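Local coordinates for protein putative hexulose 6 phosphate synthase (Salmonella typhimurium, PDB 3F4W) that is a putative enzyme of the orotidine 5'-phosphate decarboxylase/HUMPS family, built as a closed eight-stranded beta/alpha barrel, at residues Leu12-Asp20 and Asn42-Tyr51. Numbering follows the deposited sequence.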
# COMPACT_ATOMS: atom_id res chain seq x y z
N LEU A 12 8.26 -6.42 15.65
CA LEU A 12 8.88 -5.31 16.36
C LEU A 12 9.94 -5.76 17.37
O LEU A 12 11.03 -5.20 17.41
CB LEU A 12 7.83 -4.41 17.03
CG LEU A 12 8.40 -3.19 17.76
CD1 LEU A 12 9.33 -2.40 16.86
CD2 LEU A 12 7.27 -2.31 18.28
N PRO A 13 9.63 -6.77 18.20
CA PRO A 13 10.66 -7.26 19.13
C PRO A 13 11.88 -7.81 18.40
O PRO A 13 13.01 -7.62 18.85
CB PRO A 13 9.94 -8.37 19.90
CG PRO A 13 8.49 -8.03 19.80
CD PRO A 13 8.32 -7.42 18.43
N GLU A 14 11.65 -8.48 17.28
CA GLU A 14 12.75 -9.00 16.47
C GLU A 14 13.60 -7.87 15.89
O GLU A 14 14.82 -7.97 15.83
CB GLU A 14 12.23 -9.90 15.35
CG GLU A 14 11.72 -11.25 15.83
CD GLU A 14 11.13 -12.08 14.70
OE1 GLU A 14 10.73 -11.49 13.67
OE2 GLU A 14 11.05 -13.31 14.85
N ALA A 15 12.93 -6.81 15.45
CA ALA A 15 13.62 -5.67 14.84
C ALA A 15 14.45 -4.89 15.85
O ALA A 15 15.55 -4.43 15.54
CB ALA A 15 12.61 -4.75 14.16
N MET A 16 13.92 -4.74 17.06
CA MET A 16 14.62 -4.01 18.11
C MET A 16 15.93 -4.71 18.47
O MET A 16 16.94 -4.06 18.72
CB MET A 16 13.73 -3.87 19.35
CG MET A 16 12.46 -3.08 19.09
SD MET A 16 12.78 -1.35 18.69
CE MET A 16 12.80 -0.61 20.32
N VAL A 17 15.89 -6.04 18.50
CA VAL A 17 17.08 -6.82 18.77
C VAL A 17 18.05 -6.79 17.59
O VAL A 17 19.26 -6.63 17.77
CB VAL A 17 16.73 -8.28 19.08
CG1 VAL A 17 17.96 -9.16 18.97
CG2 VAL A 17 16.10 -8.39 20.46
N PHE A 18 17.52 -6.93 16.38
CA PHE A 18 18.34 -6.99 15.18
C PHE A 18 19.09 -5.69 14.90
O PHE A 18 20.25 -5.71 14.50
CB PHE A 18 17.51 -7.38 13.96
CG PHE A 18 18.31 -7.53 12.69
CD1 PHE A 18 18.97 -8.72 12.41
CD2 PHE A 18 18.41 -6.49 11.79
CE1 PHE A 18 19.71 -8.86 11.25
CE2 PHE A 18 19.15 -6.61 10.63
CZ PHE A 18 19.80 -7.80 10.35
N MET A 19 18.42 -4.56 15.12
CA MET A 19 19.03 -3.26 14.83
C MET A 19 20.31 -3.01 15.62
O MET A 19 21.23 -2.36 15.13
CB MET A 19 18.03 -2.12 15.05
CG MET A 19 17.03 -1.93 13.91
SD MET A 19 17.80 -1.88 12.27
CE MET A 19 19.03 -0.58 12.47
N ASP A 20 20.37 -3.53 16.84
CA ASP A 20 21.56 -3.36 17.67
C ASP A 20 22.80 -3.96 17.01
O ASP A 20 23.93 -3.58 17.33
CB ASP A 20 21.35 -3.97 19.06
CG ASP A 20 20.47 -3.11 19.94
OD1 ASP A 20 19.86 -3.65 20.89
OD2 ASP A 20 20.39 -1.89 19.68
N ASN A 42 3.01 2.08 15.78
CA ASN A 42 3.84 1.87 16.96
C ASN A 42 5.27 1.44 16.60
O ASN A 42 6.20 1.70 17.36
CB ASN A 42 3.21 0.84 17.89
CG ASN A 42 4.03 0.62 19.14
OD1 ASN A 42 4.46 -0.50 19.42
ND2 ASN A 42 4.28 1.69 19.87
N ALA A 43 5.42 0.79 15.46
CA ALA A 43 6.74 0.37 15.00
C ALA A 43 7.65 1.58 14.78
O ALA A 43 8.81 1.58 15.20
CB ALA A 43 6.63 -0.45 13.73
N ILE A 44 7.11 2.60 14.12
CA ILE A 44 7.84 3.84 13.88
C ILE A 44 8.19 4.53 15.20
O ILE A 44 9.32 4.97 15.40
CB ILE A 44 7.02 4.81 13.03
CG1 ILE A 44 6.68 4.18 11.67
CG2 ILE A 44 7.78 6.12 12.82
CD1 ILE A 44 7.88 4.01 10.77
N LYS A 45 7.21 4.62 16.09
CA LYS A 45 7.40 5.28 17.37
C LYS A 45 8.51 4.62 18.18
O LYS A 45 9.40 5.29 18.70
CB LYS A 45 6.10 5.27 18.17
CG LYS A 45 4.95 6.02 17.51
CD LYS A 45 3.66 5.87 18.30
CE LYS A 45 2.61 6.88 17.84
NZ LYS A 45 1.30 6.68 18.53
N ALA A 46 8.46 3.29 18.26
CA ALA A 46 9.41 2.53 19.05
C ALA A 46 10.83 2.64 18.52
O ALA A 46 11.78 2.82 19.28
CB ALA A 46 8.99 1.07 19.11
N ILE A 47 10.98 2.53 17.20
CA ILE A 47 12.30 2.59 16.59
C ILE A 47 12.90 4.00 16.68
O ILE A 47 14.08 4.16 17.00
CB ILE A 47 12.26 2.12 15.13
CG1 ILE A 47 12.04 0.61 15.08
CG2 ILE A 47 13.54 2.49 14.40
CD1 ILE A 47 11.75 0.07 13.69
N LYS A 48 12.09 5.01 16.41
CA LYS A 48 12.55 6.39 16.45
C LYS A 48 12.91 6.78 17.88
O LYS A 48 13.79 7.62 18.10
CB LYS A 48 11.50 7.34 15.88
CG LYS A 48 11.98 8.77 15.69
CD LYS A 48 13.05 8.88 14.62
CE LYS A 48 13.58 10.30 14.52
NZ LYS A 48 14.59 10.45 13.44
N GLU A 49 12.24 6.16 18.84
CA GLU A 49 12.51 6.39 20.25
C GLU A 49 13.85 5.79 20.66
O GLU A 49 14.62 6.40 21.40
CB GLU A 49 11.39 5.82 21.11
CG GLU A 49 11.61 5.92 22.61
CD GLU A 49 10.41 5.45 23.41
OE1 GLU A 49 9.89 4.35 23.12
OE2 GLU A 49 9.98 6.18 24.33
N LYS A 50 14.12 4.58 20.19
CA LYS A 50 15.35 3.88 20.56
C LYS A 50 16.57 4.46 19.84
O LYS A 50 17.65 4.55 20.41
CB LYS A 50 15.24 2.38 20.28
CG LYS A 50 16.36 1.56 20.91
CD LYS A 50 16.22 0.09 20.61
CE LYS A 50 17.34 -0.70 21.27
NZ LYS A 50 17.41 -2.10 20.77
N TYR A 51 16.38 4.86 18.58
CA TYR A 51 17.48 5.40 17.78
C TYR A 51 17.15 6.80 17.28
O TYR A 51 16.91 6.99 16.09
CB TYR A 51 17.77 4.47 16.59
CG TYR A 51 17.93 3.02 16.99
CD1 TYR A 51 19.13 2.54 17.48
CD2 TYR A 51 16.87 2.13 16.86
CE1 TYR A 51 19.28 1.21 17.84
CE2 TYR A 51 17.01 0.80 17.22
CZ TYR A 51 18.22 0.35 17.71
OH TYR A 51 18.35 -0.97 18.06
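The carboxylate of D20 receives both K50 and Y51, a compact example of two parallel helices tied together at their C-terminal ends. K50 NZ forms a salt bridge with D20 OD1 at 2.9 Å, while Y51 OH donates to D20 OD2 at 2.8 Å. Both donors stand above the carboxylate plane, the hydroxyl 60° out of it. K50 starts with CG anti to its backbone N (chi1 -168°) and stays extended from there, which carries the ammonium across the gap to add a weak bond to the carbonyl O of M16. Its CG also lies over one face of the Y51 ring, toward the rim. M19 approaches the same ring obliquely, with CB 3.6 Å from CZ of Y51.

Farther toward the N-terminal ends the contact turns apolar. The M16 chain, bent at chi2 and chi3, runs past K50 in the opposite direction, its CE 3.5 Å from K50 CD, and its SD touches CG1 of I47. L12 sets CD2 against A46 CB at 3.9 Å. Beneath, M19 and I47 both rest on I29 of strand 28-31. The axes of segments 12-20 and 42-50 come within 10.8 Å and cross at -25°, and their helices pack as neighbours in the outer helical layer of a TIM barrel.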